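Local coordinates for glycosyl hydrolase family 2, TIM barrel domain protein (Parabacteroides merdae ATCC 43184, PDB 6DXU) that probably hydrolyses beta-D-glucuronide conjugates in the human gut, as a family 2 glycoside hydrolase built around a TIM barrel, at residues D[518-523]-D[793-798]; D[524-529]-D[643-648]; D[604-609]-D[787-792]. All blocks are in the same frame, centred on the assembly; numbering follows the deposited sequence.

Interaction 1: D[518-523]-D[793-798]; sequences DSHARR and QAYNGR. With BCN (bicine), chain L.
Arg523 meets Tyr795 at its CB and Gln793 and Ala794 at its guanidinium. Its CB lies 3.8 Å from CB of Tyr795, where the two backbones come closest. The chain then runs extended until chi3 (-75°) bends it, bringing the guanidinium round to the 793-794 backbone. NE donates weakly to a water that also joins Ala794 O and Asn796 N. NH2 forks: one bond runs to Gln793 OE1 (2.9 Å, 169°), on a lone pair and in the carbonyl plane, the other to Ala794 O (2.9 Å). Arg523 NH1 donates to bicine O4 at 2.9 Å. It also bonds the carbonyl of Asp562. Guanidinium and Gln793 amide are nearly coplanar, 18° apart, and Gln793 NE2 bonds bicine O21 and O6, both weakly. His520 NE2 donates to Gln793 O (2.9 Å) from above the carbonyl plane. A second water ties Arg522 O to Asn796 OD1 and Arg798 NH1, while Asn796 ND2 bonds His524 O, outside these segments. A methionine in place of Arg523 would probably leave Gln793 OE1, Ala794 O and bicine O4 without this donor and the amide less firmly fixed. Arg523 and Gln793 line the bicine pocket between the TIM-barrel and C-terminal family regions; the type I' turn at 795-798 lies beside it.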
# COMPACT_ATOMS: atom_id res chain seq x y z
N ASP D 518 17.07 44.93 14.12
CA ASP D 518 15.64 45.22 14.26
C ASP D 518 15.41 46.67 14.65
O ASP D 518 16.13 47.22 15.49
CB ASP D 518 14.99 44.36 15.32
CG ASP D 518 14.84 42.92 14.90
OD1 ASP D 518 15.83 42.18 15.04
OD2 ASP D 518 13.73 42.54 14.45
N SER D 519 14.37 47.27 14.08
CA SER D 519 13.90 48.57 14.55
C SER D 519 12.38 48.59 14.59
O SER D 519 11.72 48.29 13.59
CB SER D 519 14.46 49.72 13.69
OG SER D 519 14.01 49.70 12.35
N HIS D 520 11.85 48.88 15.76
CA HIS D 520 10.43 49.12 15.98
C HIS D 520 10.08 50.45 15.35
O HIS D 520 10.47 51.50 15.87
CB HIS D 520 10.18 49.10 17.49
CG HIS D 520 8.74 49.05 17.90
ND1 HIS D 520 7.79 48.29 17.25
CD2 HIS D 520 8.10 49.62 18.95
CE1 HIS D 520 6.62 48.42 17.86
NE2 HIS D 520 6.78 49.23 18.89
N ALA D 521 9.41 50.41 14.20
CA ALA D 521 9.20 51.62 13.42
C ALA D 521 8.50 52.68 14.26
O ALA D 521 7.52 52.39 14.95
CB ALA D 521 8.36 51.33 12.17
N ARG D 522 9.03 53.90 14.21
CA ARG D 522 8.58 55.10 14.91
C ARG D 522 9.18 55.18 16.30
O ARG D 522 8.89 56.13 17.03
CB ARG D 522 7.05 55.23 15.01
CG ARG D 522 6.36 55.23 13.64
CD ARG D 522 4.83 55.22 13.72
NE ARG D 522 4.29 55.40 12.37
CZ ARG D 522 4.11 56.59 11.80
NH1 ARG D 522 4.41 57.71 12.45
NH2 ARG D 522 3.63 56.67 10.57
N ARG D 523 10.02 54.22 16.71
CA ARG D 523 10.72 54.35 17.98
C ARG D 523 12.09 54.97 17.74
O ARG D 523 12.85 54.51 16.88
CB ARG D 523 10.88 53.01 18.68
CG ARG D 523 11.63 53.10 20.00
CD ARG D 523 11.84 51.72 20.61
NE ARG D 523 10.62 51.18 21.21
CZ ARG D 523 10.46 49.91 21.56
NH1 ARG D 523 11.43 49.02 21.34
NH2 ARG D 523 9.31 49.50 22.11
N GLN D 793 4.27 47.26 21.75
CA GLN D 793 5.09 48.06 22.65
C GLN D 793 5.03 49.52 22.24
O GLN D 793 4.95 49.83 21.05
CB GLN D 793 6.55 47.58 22.63
CG GLN D 793 6.83 46.31 23.42
CD GLN D 793 8.31 45.96 23.41
OE1 GLN D 793 9.15 46.82 23.14
NE2 GLN D 793 8.64 44.69 23.66
N ALA D 794 5.02 50.41 23.22
CA ALA D 794 4.99 51.83 22.92
C ALA D 794 6.26 52.25 22.18
O ALA D 794 7.32 51.65 22.35
CB ALA D 794 4.85 52.66 24.21
N TYR D 795 6.13 53.26 21.34
CA TYR D 795 7.28 53.92 20.73
C TYR D 795 7.36 55.33 21.31
O TYR D 795 6.51 56.17 21.02
CB TYR D 795 7.20 53.92 19.20
CG TYR D 795 5.81 53.97 18.61
CD1 TYR D 795 5.03 52.80 18.46
CD2 TYR D 795 5.28 55.16 18.18
CE1 TYR D 795 3.75 52.86 17.90
CE2 TYR D 795 4.03 55.23 17.63
CZ TYR D 795 3.27 54.09 17.49
OH TYR D 795 2.01 54.16 16.93
N ASN D 796 8.37 55.55 22.15
CA ASN D 796 8.55 56.81 22.87
C ASN D 796 7.28 57.21 23.63
O ASN D 796 6.83 58.36 23.61
CB ASN D 796 9.01 57.91 21.91
CG ASN D 796 10.33 57.56 21.26
OD1 ASN D 796 10.41 57.39 20.05
ND2 ASN D 796 11.38 57.43 22.07
N GLY D 797 6.73 56.22 24.32
CA GLY D 797 5.56 56.42 25.16
C GLY D 797 4.25 56.55 24.42
O GLY D 797 3.23 56.83 25.07
N ARG D 798 4.22 56.37 23.11
CA ARG D 798 2.98 56.54 22.36
C ARG D 798 2.65 55.28 21.57
O ARG D 798 3.50 54.43 21.30
CB ARG D 798 3.04 57.77 21.47
CG ARG D 798 3.34 57.54 20.05
CD ARG D 798 3.40 58.90 19.35
NE ARG D 798 4.07 58.80 18.06
CZ ARG D 798 5.38 58.65 17.92
NH1 ARG D 798 6.16 58.58 19.01
NH2 ARG D 798 5.91 58.55 16.71
N1 BCN L . 12.89 43.92 23.24
C1 BCN L . 13.26 43.74 24.63
C2 BCN L . 12.13 44.26 25.51
O21 BCN L . 11.21 44.95 25.00
O22 BCN L . 12.12 44.00 26.75
C3 BCN L . 13.74 44.97 22.67
C4 BCN L . 13.25 46.36 23.09
O4 BCN L . 11.89 46.50 22.77
C5 BCN L . 13.18 42.67 22.52
C6 BCN L . 11.92 41.83 22.38
O6 BCN L . 10.80 42.66 22.53
O HOH W 1 8.77 58.72 18.45
O HOH W 2 9.87 53.31 23.05

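Interaction 2: D[524-529]-D[643-648]; sequences HSEDAF and HTWPVR
Charge pairing joins Glu526 to Arg648 in a side-on, two-nitrogen salt bridge. Arg648 NH2 meets the syn lone pair of Glu526 OE1 at 2.8 Å and 177°, while Arg648 NE reaches Glu526 OE2 at 2.9 Å. Carboxylate and guanidinium are nearly coplanar, in keeping with two nearly straight bonds. The bend at chi2 of Glu526 (-66°) folds its carboxylate back to this position; Lys656 adds a second positive partner at OE1, and Trp649 N bonds OE2.

Hydrogen bonding fixes the other end. His524 NE2 and Thr644 OG1 are 2.8 Å apart, either being able to donate, and a weak bond runs from the same nitrogen to Thr644 O; ND1 is engaged by Tyr641, so both ring nitrogens are held.

Aromatic packing fills the middle. His524 CB sits over the five-membered ring of Trp645, 3.5 Å from its centroid and 8° off the normal, and Trp645 CB returns the CH-pi contact over the imidazole face. The ring planes are only slightly tilted, but little of one ring lies over the other. Arg648 CG covers the opposite indole face. Trp645 is thus sandwiched between His524 and Arg648 where the loop after strand 512-513 of the TIM-barrel region meets edge strand 647-649 of a mixed beta-sheet.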
# COMPACT_ATOMS: atom_id res chain seq x y z
N HIS D 524 12.41 56.01 18.51
CA HIS D 524 13.66 56.73 18.35
C HIS D 524 14.32 56.90 19.71
O HIS D 524 13.73 56.61 20.76
CB HIS D 524 13.42 58.06 17.63
CG HIS D 524 12.68 57.91 16.33
ND1 HIS D 524 13.32 57.61 15.14
CD2 HIS D 524 11.36 57.99 16.04
CE1 HIS D 524 12.42 57.53 14.18
NE2 HIS D 524 11.22 57.76 14.70
N SER D 525 15.57 57.37 19.69
CA SER D 525 16.33 57.48 20.93
C SER D 525 17.29 58.65 20.84
O SER D 525 17.91 58.88 19.81
CB SER D 525 17.12 56.20 21.22
OG SER D 525 17.85 56.30 22.44
N GLU D 526 17.35 59.42 21.93
CA GLU D 526 18.37 60.46 22.05
C GLU D 526 19.76 59.86 22.27
O GLU D 526 20.76 60.55 22.03
CB GLU D 526 18.02 61.44 23.18
CG GLU D 526 16.82 62.35 22.87
CD GLU D 526 17.06 63.35 21.74
OE1 GLU D 526 18.20 63.43 21.22
OE2 GLU D 526 16.10 64.05 21.37
N ASP D 527 19.85 58.62 22.79
CA ASP D 527 21.12 57.90 22.91
C ASP D 527 20.93 56.43 22.52
O ASP D 527 20.58 55.59 23.37
CB ASP D 527 21.69 58.02 24.32
CG ASP D 527 23.07 57.39 24.45
OD1 ASP D 527 23.61 56.88 23.44
OD2 ASP D 527 23.61 57.41 25.57
N ALA D 528 21.22 56.10 21.26
CA ALA D 528 21.02 54.74 20.78
C ALA D 528 21.93 53.73 21.46
O ALA D 528 21.63 52.53 21.45
CB ALA D 528 21.26 54.68 19.26
N PHE D 529 23.03 54.18 22.06
CA PHE D 529 24.01 53.29 22.65
C PHE D 529 23.90 53.24 24.16
O PHE D 529 24.81 52.72 24.83
CB PHE D 529 25.42 53.73 22.24
CG PHE D 529 25.61 53.78 20.75
CD1 PHE D 529 25.63 52.61 20.01
CD2 PHE D 529 25.77 54.99 20.10
CE1 PHE D 529 25.80 52.66 18.63
CE2 PHE D 529 25.95 55.04 18.73
CZ PHE D 529 25.96 53.87 17.99
N HIS D 643 11.54 61.88 10.62
CA HIS D 643 10.19 62.15 10.11
C HIS D 643 9.11 61.57 11.03
O HIS D 643 8.04 62.17 11.16
CB HIS D 643 10.04 61.60 8.70
CG HIS D 643 10.57 62.50 7.64
ND1 HIS D 643 9.78 63.03 6.64
CD2 HIS D 643 11.81 63.00 7.43
CE1 HIS D 643 10.51 63.80 5.86
NE2 HIS D 643 11.75 63.80 6.31
N THR D 644 9.37 60.43 11.67
CA THR D 644 8.41 59.80 12.58
C THR D 644 8.80 59.98 14.04
O THR D 644 8.47 59.15 14.88
CB THR D 644 8.25 58.30 12.28
OG1 THR D 644 9.52 57.63 12.44
CG2 THR D 644 7.73 58.09 10.86
N TRP D 645 9.53 61.05 14.35
CA TRP D 645 10.02 61.33 15.70
C TRP D 645 9.40 62.65 16.13
O TRP D 645 9.99 63.72 15.91
CB TRP D 645 11.54 61.40 15.71
CG TRP D 645 12.14 61.42 17.08
CD1 TRP D 645 11.49 61.27 18.26
CD2 TRP D 645 13.54 61.58 17.41
NE1 TRP D 645 12.39 61.31 19.31
CE2 TRP D 645 13.65 61.50 18.81
CE3 TRP D 645 14.70 61.76 16.64
CZ2 TRP D 645 14.88 61.61 19.47
CZ3 TRP D 645 15.91 61.88 17.30
CH2 TRP D 645 15.99 61.80 18.70
N PRO D 646 8.22 62.63 16.74
CA PRO D 646 7.50 63.90 16.98
C PRO D 646 8.05 64.73 18.14
O PRO D 646 7.97 65.97 18.11
CB PRO D 646 6.06 63.43 17.27
CG PRO D 646 6.21 62.06 17.80
CD PRO D 646 7.37 61.46 17.04
N VAL D 647 8.62 64.08 19.15
CA VAL D 647 9.06 64.76 20.36
C VAL D 647 10.49 64.34 20.70
O VAL D 647 10.72 63.18 21.08
CB VAL D 647 8.13 64.51 21.55
CG1 VAL D 647 8.47 65.49 22.67
CG2 VAL D 647 6.66 64.66 21.14
N ARG D 648 11.43 65.27 20.58
CA ARG D 648 12.78 65.10 21.10
C ARG D 648 12.86 65.59 22.54
O ARG D 648 11.92 66.18 23.09
CB ARG D 648 13.77 65.85 20.22
CG ARG D 648 13.93 65.25 18.83
CD ARG D 648 15.18 65.82 18.13
NE ARG D 648 16.39 65.23 18.70
CZ ARG D 648 17.58 65.27 18.12
NH1 ARG D 648 17.73 65.86 16.94
NH2 ARG D 648 18.62 64.69 18.71

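Interaction 3: D[604-609]-D[787-792]; sequences NPVPYV and TGSRKV. With BCN (bicine), chain L.
Van der Waals packing carries the contact between Pro605, Val606 and Pro607 on one side and Ser789, Lys791 and Val792 on the other; no hydrogen bond links these two segments. The apolar part is a methyl pair, Val606 CG2 and Val792 CG2, 4.2 Å apart. The second Val606 branch, CG1, lies anti to the backbone N (chi1 174°) and meets Ser789 OG at 3.6 Å, a hydroxyl whose polar partner is Thr785 O.

Carbon-to-carbonyl contacts come next. CD of the Pro607 ring rests 3.3 Å from Lys791 O, and CG of that ring follows at 3.8 Å. Pro605 O approaches Val792 CA at 3.6 Å, and is also backbone-bonded to Gln793.

Within the loop, Asn604 ND2 donates to Val609 O (2.7 Å, 158°), closing across the type II turn of 606-609. Toward the ligand, the Pro605 ring presents CD to bicine O6 at 3.4 Å and CG to O4.

Beyond the contact, Lys791 sends its amine to Asp83, so the charged end of that residue serves a different partner. The chemistry implies a join made, within these segments, by van der Waals packing and carbon-to-carbonyl approach: the Pro607 ring offers carbons to Lys791 O, and the polar tie from Pro605 O comes one residue on, at Gln793.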
# COMPACT_ATOMS: atom_id res chain seq x y z
N ASN D 604 8.34 40.04 20.24
CA ASN D 604 8.91 41.22 19.60
C ASN D 604 8.00 42.42 19.85
O ASN D 604 6.82 42.25 20.15
CB ASN D 604 9.09 40.97 18.11
CG ASN D 604 10.44 40.37 17.78
OD1 ASN D 604 11.13 39.90 18.68
ND2 ASN D 604 10.81 40.37 16.49
N PRO D 605 8.54 43.64 19.74
CA PRO D 605 7.71 44.85 19.97
C PRO D 605 6.43 44.87 19.17
O PRO D 605 5.37 45.25 19.70
CB PRO D 605 8.65 45.99 19.57
CG PRO D 605 10.02 45.46 19.88
CD PRO D 605 9.96 43.98 19.54
N VAL D 606 6.48 44.48 17.90
CA VAL D 606 5.31 43.98 17.18
C VAL D 606 5.34 42.45 17.28
O VAL D 606 6.24 41.83 16.69
CB VAL D 606 5.27 44.44 15.72
CG1 VAL D 606 4.11 43.76 15.00
CG2 VAL D 606 5.15 46.00 15.64
N PRO D 607 4.43 41.83 18.02
CA PRO D 607 4.49 40.37 18.18
C PRO D 607 4.49 39.65 16.84
O PRO D 607 3.77 40.03 15.92
CB PRO D 607 3.22 40.05 18.99
CG PRO D 607 2.96 41.31 19.79
CD PRO D 607 3.40 42.46 18.88
N TYR D 608 5.34 38.62 16.74
CA TYR D 608 5.39 37.72 15.58
C TYR D 608 5.81 38.42 14.29
O TYR D 608 5.41 38.01 13.19
CB TYR D 608 4.05 37.01 15.38
CG TYR D 608 3.69 36.08 16.51
CD1 TYR D 608 4.35 34.88 16.69
CD2 TYR D 608 2.66 36.41 17.39
CE1 TYR D 608 4.01 34.01 17.72
CE2 TYR D 608 2.31 35.56 18.43
CZ TYR D 608 2.98 34.36 18.59
OH TYR D 608 2.61 33.52 19.61
N VAL D 609 6.62 39.47 14.40
CA VAL D 609 7.15 40.15 13.22
C VAL D 609 8.65 40.32 13.40
O VAL D 609 9.11 40.78 14.45
CB VAL D 609 6.46 41.51 12.97
CG1 VAL D 609 7.18 42.29 11.86
CG2 VAL D 609 4.99 41.28 12.56
N THR D 787 1.72 50.55 13.93
CA THR D 787 0.47 51.30 14.01
C THR D 787 -0.74 50.46 13.58
O THR D 787 -1.83 51.01 13.38
CB THR D 787 0.53 52.58 13.18
OG1 THR D 787 0.82 52.27 11.81
CG2 THR D 787 1.61 53.53 13.73
N GLY D 788 -0.56 49.15 13.43
CA GLY D 788 -1.65 48.27 13.07
C GLY D 788 -1.67 47.03 13.94
O GLY D 788 -1.86 45.91 13.43
N SER D 789 -1.45 47.19 15.24
CA SER D 789 -1.33 46.06 16.15
C SER D 789 -2.15 46.31 17.41
O SER D 789 -2.00 47.36 18.05
CB SER D 789 0.15 45.82 16.53
OG SER D 789 0.92 45.39 15.40
N ARG D 790 -3.00 45.34 17.78
CA ARG D 790 -3.84 45.52 18.96
C ARG D 790 -3.09 45.25 20.25
O ARG D 790 -3.60 45.61 21.32
CB ARG D 790 -5.09 44.63 18.90
CG ARG D 790 -4.83 43.13 18.99
CD ARG D 790 -6.14 42.37 18.84
NE ARG D 790 -5.94 40.92 18.91
CZ ARG D 790 -5.82 40.24 20.04
NH1 ARG D 790 -5.91 40.87 21.20
NH2 ARG D 790 -5.62 38.92 20.00
N LYS D 791 -1.92 44.62 20.18
CA LYS D 791 -0.97 44.56 21.28
C LYS D 791 0.38 44.98 20.72
O LYS D 791 0.84 44.41 19.73
CB LYS D 791 -0.89 43.16 21.89
CG LYS D 791 -2.17 42.75 22.64
CD LYS D 791 -2.02 41.41 23.36
CE LYS D 791 -3.32 41.06 24.09
NZ LYS D 791 -3.24 39.76 24.78
N VAL D 792 0.98 46.02 21.30
CA VAL D 792 2.17 46.62 20.71
C VAL D 792 2.94 47.35 21.80
O VAL D 792 2.34 47.97 22.69
CB VAL D 792 1.80 47.56 19.54
CG1 VAL D 792 1.05 48.82 20.06
CG2 VAL D 792 3.04 47.96 18.73
N1 BCN L . 12.89 43.92 23.24
C1 BCN L . 13.26 43.74 24.63
C2 BCN L . 12.13 44.26 25.51
O21 BCN L . 11.21 44.95 25.00
O22 BCN L . 12.12 44.00 26.75
C3 BCN L . 13.74 44.97 22.67
C4 BCN L . 13.25 46.36 23.09
O4 BCN L . 11.89 46.50 22.77
C5 BCN L . 13.18 42.67 22.52
C6 BCN L . 11.92 41.83 22.38
O6 BCN L . 10.80 42.66 22.53

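Interactions 1 and 3 share one bicine and lie 10 Å apart between centres. They meet directly: Gln793 N is 3.1 Å from Pro605 O, a probable hydrogen bond, and Pro605 CB packs on His520 ND1 at 3.4 Å. At this junction Arg523 and, weakly, Gln793 bond the ligand, while Asn604 and Pro605 pack against it, with Asp603 O bonding it as well. Interaction 2, centred 9 Å from interaction 1, continues the same chain without a break at 523-524; Asn796 ND2 lies 2.8 Å from His524 O, a probable hydrogen bond. Interactions 2 and 3 do not touch, their nearest atoms being about 8 Å apart, so interaction 1 bridges them.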